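Local coordinates for cytochrome P450 113A1 (Saccharopolyspora erythraea, PDB 2JJN), which hydroxylates erythromycin D at C-12 of its macrolactone ring to give erythromycin C, as a heme-dependent cytochrome P450 monooxygenase, at residues Gly49-Phe54 with Ala308-Asn313; Thr68-Pro73 with Gln292-Lys297. The protein carries 2 engineered substitutions. All coordinates share one frame; numbering follows the deposited sequence. Where two conformers were deposited one is given.

Contact 1 of 2, residues Gly49-Phe54 with Ala308-Asn313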
# COMPACT_ATOMS: atom_id res chain seq x y z
N GLY A 49 8.42 -23.72 2.08
CA GLY A 49 7.23 -24.22 2.81
C GLY A 49 6.18 -23.14 3.03
O GLY A 49 5.31 -23.28 3.89
N VAL A 50 6.25 -22.10 2.20
CA VAL A 50 5.26 -21.01 2.21
C VAL A 50 4.26 -21.30 1.11
O VAL A 50 4.63 -21.69 0.01
CB VAL A 50 5.93 -19.64 1.96
CG1 VAL A 50 4.87 -18.57 1.87
CG2 VAL A 50 6.89 -19.33 3.09
N TRP A 51 2.98 -21.11 1.41
CA TRP A 51 1.92 -21.47 0.47
C TRP A 51 1.43 -20.22 -0.19
O TRP A 51 1.65 -19.06 0.31
CB TRP A 51 0.78 -22.13 1.25
CG TRP A 51 1.18 -23.50 1.74
CD1 TRP A 51 2.01 -23.80 2.79
CD2 TRP A 51 0.83 -24.75 1.14
NE1 TRP A 51 2.17 -25.17 2.91
CE2 TRP A 51 1.46 -25.78 1.92
CE3 TRP A 51 0.04 -25.12 0.03
CZ2 TRP A 51 1.30 -27.14 1.63
CZ3 TRP A 51 -0.13 -26.48 -0.25
CH2 TRP A 51 0.49 -27.47 0.56
N HIS A 52 0.91 -20.39 -1.39
CA HIS A 52 0.50 -19.25 -2.19
C HIS A 52 -0.88 -19.57 -2.78
O HIS A 52 -1.09 -20.68 -3.32
CB HIS A 52 1.47 -19.10 -3.36
CG HIS A 52 2.84 -18.74 -2.91
ND1 HIS A 52 3.30 -17.43 -2.89
CD2 HIS A 52 3.85 -19.51 -2.43
CE1 HIS A 52 4.54 -17.42 -2.41
NE2 HIS A 52 4.90 -18.67 -2.14
N VAL A 53 -1.76 -18.57 -2.75
CA VAL A 53 -3.14 -18.76 -3.18
C VAL A 53 -3.41 -17.77 -4.31
O VAL A 53 -3.19 -16.56 -4.15
CB VAL A 53 -4.07 -18.53 -1.99
CG1 VAL A 53 -5.52 -18.56 -2.46
CG2 VAL A 53 -3.81 -19.68 -0.98
N PHE A 54 -3.86 -18.29 -5.47
CA PHE A 54 -3.91 -17.49 -6.70
C PHE A 54 -5.29 -17.08 -7.23
O PHE A 54 -5.41 -16.08 -7.94
CB PHE A 54 -3.16 -18.20 -7.84
CG PHE A 54 -1.70 -18.45 -7.51
CD1 PHE A 54 -1.24 -19.74 -7.29
CD2 PHE A 54 -0.86 -17.39 -7.31
CE1 PHE A 54 0.10 -19.97 -6.98
CE2 PHE A 54 0.51 -17.60 -6.99
CZ PHE A 54 0.99 -18.91 -6.82
N ALA A 308 -1.02 -26.95 9.62
CA ALA A 308 -0.97 -25.88 10.64
C ALA A 308 0.37 -25.20 10.67
O ALA A 308 1.43 -25.79 10.34
CB ALA A 308 -1.25 -26.51 12.02
N ASP A 309 0.36 -23.95 11.16
CA ASP A 309 1.62 -23.26 11.46
C ASP A 309 2.52 -23.04 10.26
O ASP A 309 3.75 -23.11 10.37
CB ASP A 309 2.38 -24.00 12.59
CG ASP A 309 1.55 -24.12 13.86
OD1 ASP A 309 0.89 -23.14 14.25
OD2 ASP A 309 1.51 -25.24 14.43
N VAL A 310 1.91 -22.69 9.12
CA VAL A 310 2.68 -22.30 7.96
C VAL A 310 2.16 -20.97 7.41
O VAL A 310 1.02 -20.57 7.70
CB VAL A 310 2.68 -23.39 6.84
CG1 VAL A 310 3.25 -24.73 7.34
CG2 VAL A 310 1.26 -23.59 6.30
N MET A 311 3.04 -20.27 6.68
CA MET A 311 2.67 -18.98 6.10
C MET A 311 1.95 -19.21 4.76
O MET A 311 2.30 -20.12 4.02
CB MET A 311 3.91 -18.14 5.91
CG MET A 311 3.65 -16.87 5.15
SD MET A 311 4.75 -15.53 5.70
CE MET A 311 4.10 -15.27 7.34
N VAL A 312 0.94 -18.38 4.51
CA VAL A 312 0.13 -18.43 3.28
C VAL A 312 0.16 -17.03 2.69
O VAL A 312 -0.13 -16.06 3.41
CB VAL A 312 -1.33 -18.80 3.62
CG1 VAL A 312 -2.16 -18.82 2.33
CG2 VAL A 312 -1.37 -20.17 4.35
N ASN A 313 0.49 -16.92 1.41
CA ASN A 313 0.59 -15.63 0.68
C ASN A 313 -0.66 -15.57 -0.20
O ASN A 313 -0.85 -16.47 -1.04
CB ASN A 313 1.85 -15.75 -0.22
CG ASN A 313 3.10 -15.29 0.44
OD1 ASN A 313 4.07 -16.03 0.51
ND2 ASN A 313 3.12 -14.04 0.89
O HOH W 1 5.61 -21.53 6.10

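Contact 2 of 2, residues Thr68-Pro73 with Gln292-Lys297. With HEM (protoporphyrin IX containing Fe), chain B.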
# COMPACT_ATOMS: atom_id res chain seq x y z
N THR A 68 -8.78 -19.18 11.18
CA THR A 68 -7.87 -20.13 10.54
C THR A 68 -6.58 -19.47 10.04
O THR A 68 -5.50 -20.04 10.13
CB THR A 68 -8.54 -20.78 9.32
OG1 THR A 68 -9.79 -21.34 9.72
CG2 THR A 68 -7.64 -21.88 8.65
N PHE A 69 -6.74 -18.28 9.45
CA PHE A 69 -5.64 -17.60 8.81
C PHE A 69 -5.30 -16.35 9.60
O PHE A 69 -5.85 -15.29 9.36
CB PHE A 69 -5.99 -17.27 7.35
CG PHE A 69 -6.25 -18.51 6.53
CD1 PHE A 69 -7.56 -18.87 6.27
CD2 PHE A 69 -5.19 -19.29 6.04
CE1 PHE A 69 -7.86 -20.05 5.50
CE2 PHE A 69 -5.46 -20.49 5.26
CZ PHE A 69 -6.79 -20.83 4.99
N SER A 70 -4.38 -16.53 10.52
CA SER A 70 -3.95 -15.45 11.42
C SER A 70 -3.13 -14.38 10.72
O SER A 70 -2.41 -14.67 9.76
CB SER A 70 -3.17 -16.07 12.59
OG SER A 70 -2.52 -15.02 13.33
N SER A 71 -3.24 -13.12 11.20
CA SER A 71 -2.43 -12.06 10.69
C SER A 71 -1.15 -11.87 11.46
O SER A 71 -0.37 -10.99 11.14
CB SER A 71 -3.20 -10.73 10.68
OG SER A 71 -4.15 -10.76 9.64
N ASP A 72 -0.93 -12.71 12.47
CA ASP A 72 0.26 -12.61 13.29
C ASP A 72 1.37 -13.44 12.62
O ASP A 72 1.30 -14.67 12.68
CB ASP A 72 -0.10 -13.12 14.67
CG ASP A 72 1.07 -13.04 15.66
OD1 ASP A 72 0.87 -13.51 16.78
OD2 ASP A 72 2.15 -12.57 15.25
N PRO A 73 2.36 -12.79 11.97
CA PRO A 73 3.37 -13.61 11.26
C PRO A 73 4.33 -14.27 12.21
O PRO A 73 5.03 -15.21 11.79
CB PRO A 73 4.17 -12.60 10.43
CG PRO A 73 3.98 -11.27 11.13
CD PRO A 73 2.65 -11.34 11.87
N GLN A 292 0.16 -11.63 3.66
CA GLN A 292 0.58 -12.85 4.35
C GLN A 292 -0.32 -13.16 5.50
O GLN A 292 -0.81 -12.26 6.20
CB GLN A 292 2.03 -12.72 4.89
CG GLN A 292 3.04 -12.84 3.71
CD GLN A 292 3.22 -11.53 2.95
OE1 GLN A 292 3.17 -11.47 1.71
NE2 GLN A 292 3.44 -10.48 3.71
N ARG A 293 -0.56 -14.46 5.66
CA ARG A 293 -1.30 -15.03 6.83
C ARG A 293 -0.53 -16.23 7.37
O ARG A 293 0.38 -16.73 6.72
CB ARG A 293 -2.74 -15.44 6.44
CG ARG A 293 -3.57 -14.29 5.89
CD ARG A 293 -3.84 -13.28 7.04
NE ARG A 293 -4.87 -12.29 6.70
CZ ARG A 293 -4.61 -11.05 6.28
NH1 ARG A 293 -3.36 -10.64 6.03
NH2 ARG A 293 -5.61 -10.19 6.13
N THR A 294 -0.91 -16.69 8.56
CA THR A 294 -0.32 -17.94 9.08
C THR A 294 -1.46 -18.86 9.50
O THR A 294 -2.38 -18.44 10.16
CB THR A 294 0.61 -17.66 10.25
OG1 THR A 294 -0.09 -16.93 11.26
CG2 THR A 294 1.83 -16.89 9.78
N THR A 295 -1.41 -20.14 9.10
CA THR A 295 -2.50 -21.03 9.50
C THR A 295 -2.39 -21.37 10.99
O THR A 295 -1.30 -21.61 11.52
CB THR A 295 -2.47 -22.35 8.71
OG1 THR A 295 -1.18 -22.94 8.85
CG2 THR A 295 -2.70 -22.06 7.23
N THR A 296 -3.54 -21.40 11.63
CA THR A 296 -3.58 -21.74 13.07
C THR A 296 -3.90 -23.22 13.30
O THR A 296 -3.87 -23.69 14.44
CB THR A 296 -4.63 -20.91 13.81
OG1 THR A 296 -5.95 -21.18 13.30
CG2 THR A 296 -4.30 -19.43 13.59
N LYS A 297 -4.25 -23.90 12.22
CA LYS A 297 -4.67 -25.29 12.23
C LYS A 297 -4.62 -25.84 10.82
O LYS A 297 -4.57 -25.08 9.86
CB LYS A 297 -6.10 -25.42 12.76
CG LYS A 297 -7.13 -24.57 12.01
CD LYS A 297 -8.49 -24.66 12.68
CE LYS A 297 -9.56 -24.13 11.77
NZ LYS A 297 -10.90 -24.75 12.11
CHA HEM B . -4.44 -2.24 5.67
CHB HEM B . -3.48 -1.53 0.94
CHC HEM B . -3.07 3.23 1.77
CHD HEM B . -3.21 2.42 6.56
C1A HEM B . -4.28 -2.40 4.31
C2A HEM B . -4.40 -3.69 3.61
C3A HEM B . -4.12 -3.50 2.32
C4A HEM B . -3.81 -2.10 2.14
CMA HEM B . -4.10 -4.56 1.20
CAA HEM B . -4.82 -5.02 4.26
CBA HEM B . -3.64 -5.72 4.93
CGA HEM B . -3.98 -7.15 5.34
O1A HEM B . -5.13 -7.61 5.13
O2A HEM B . -3.05 -7.80 5.93
C1B HEM B . -3.29 -0.16 0.76
C2B HEM B . -3.11 0.49 -0.52
C3B HEM B . -3.00 1.82 -0.29
C4B HEM B . -3.12 2.00 1.15
CMB HEM B . -3.07 -0.34 -1.82
CAB HEM B . -2.75 2.99 -1.26
CBB HEM B . -3.24 2.96 -2.45
C1C HEM B . -3.07 3.42 3.13
C2C HEM B . -2.94 4.71 3.79
C3C HEM B . -2.97 4.49 5.12
C4C HEM B . -3.15 3.05 5.34
CMC HEM B . -2.79 6.04 3.01
CAC HEM B . -2.83 5.49 6.29
CBC HEM B . -3.38 6.70 6.27
C1D HEM B . -3.53 1.11 6.71
C2D HEM B . -3.65 0.49 7.99
C3D HEM B . -4.05 -0.93 7.73
C4D HEM B . -4.11 -1.06 6.30
CMD HEM B . -3.43 1.14 9.39
CAD HEM B . -4.30 -2.05 8.75
CBD HEM B . -5.79 -2.14 9.12
CGD HEM B . -6.03 -3.31 10.03
O1D HEM B . -5.15 -4.18 10.17
O2D HEM B . -7.13 -3.36 10.62
NA HEM B . -3.93 -1.43 3.36
NB HEM B . -3.26 0.78 1.79
NC HEM B . -3.17 2.46 4.12
ND HEM B . -3.81 0.16 5.71
FE HEM B . -3.70 0.51 3.71
O HOH W 2 -7.19 -14.06 7.14
O HOH W 3 0.68 -11.60 8.27
O HOH W 4 -1.53 0.06 3.82

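Contact 1 of 2, residues Gly49-Phe54 with Ala308-Asn313
W51 and V312 pair as neighbours on two parallel strands of the mixed beta sheet of a cytochrome P450, and their side chains share one face of it. The strands are tied by their backbones: W51 N donates to M311 O at 2.9 Å, W51 O takes N313 N, and V53 N donates to N313 O. On the W51 face the contact is apolar. The indole lies obliquely across V310, whose CG2, set between its own backbone N and carbonyl carbon, comes to 3.6 Å from W51 CD1, while M311 O sits at the ring edge, in plane; farther along, V53 CG2 meets V312 CG1 at 3.8 Å. The other face is more polar. There H52 and N313 run side by side and point the same way, imidazole and amide planes only 25° apart. Both imidazole nitrogens are engaged elsewhere, ND1 with W315 and NE2 with D46, which fixes the rotation of the ring. In the conformer described, N313 OD1 lies 3.3 Å from H52 CE1, oblique to the ring. Just before strand 51-53 begins, a water gives a hydrogen bond to G49 O at 2.8 Å and accepts one from M311 N at 2.9 Å.

Contact 2 of 2, residues Thr68-Pro73 with Gln292-Lys297
F69 faces T295, and S70 faces T294, where a short edge strand runs antiparallel to strand 290-295. The tight part is the S70-T294 hydrogen-bonded pair: S70 N donates to T294 O and T294 N to S70 O, both at 2.8 Å, and T296 N reaches T68 O beyond them. T294 OG1, set between its own backbone N and carbonyl carbon (chi1 55°), adds a bond to D72 O at 3.0 Å, approaching from above the carbonyl plane. The 68-73 chain is curled toward it by an ST turn, D72 N donating to S70 OG, which also bonds D91. On the opposite face, F69 CE2 rests obliquely against T295 CG2 and F69 CB against R293 CB. The looser, solvent side is at exposed K297, which crosses T68 at about a right angle; in the conformer described its CE merely touches T68 OG1, itself hydrogen-bonded to D65. At the heme end, one water joins F69 O to R293 NE. R293, bent at chi2 (-68°), has S71 OG over its guanidinium centre without a hydrogen bond. NH2 donates to heme O1A at 2.8 Å (176°) and NH1 to O2A at 2.9 Å, with propionate carbon CGA in the guanidinium plane; NH1 also donates to Q292 O. Such bidentate pairing of an arginine with a heme propionate belongs to the heme-binding site of the P450 fold.

Contacts 1 and 2 are adjoining parts of one mixed sheet, their centres about 9 Å apart. Strands 311-315 and 290-295 are neighbours in it, so V312 O probably accepts from R293 N and V310 O from T295 N, each at 2.8 Å. Both contacts are largely buried, yet they differ in place. Contact 1 joins two strands inside the sheet in parallel, with chiefly apolar packing and a histidine-asparagine pair. Contact 2 adds the antiparallel edge strand 69-70; its threonines, serines and waters make it more polar, and it runs from an exposed lysine to the heme propionate. The pair illustrates how an inner strand, 290-295, can supply the heme-binding arginine while the edge strand 69-70 lies alongside it.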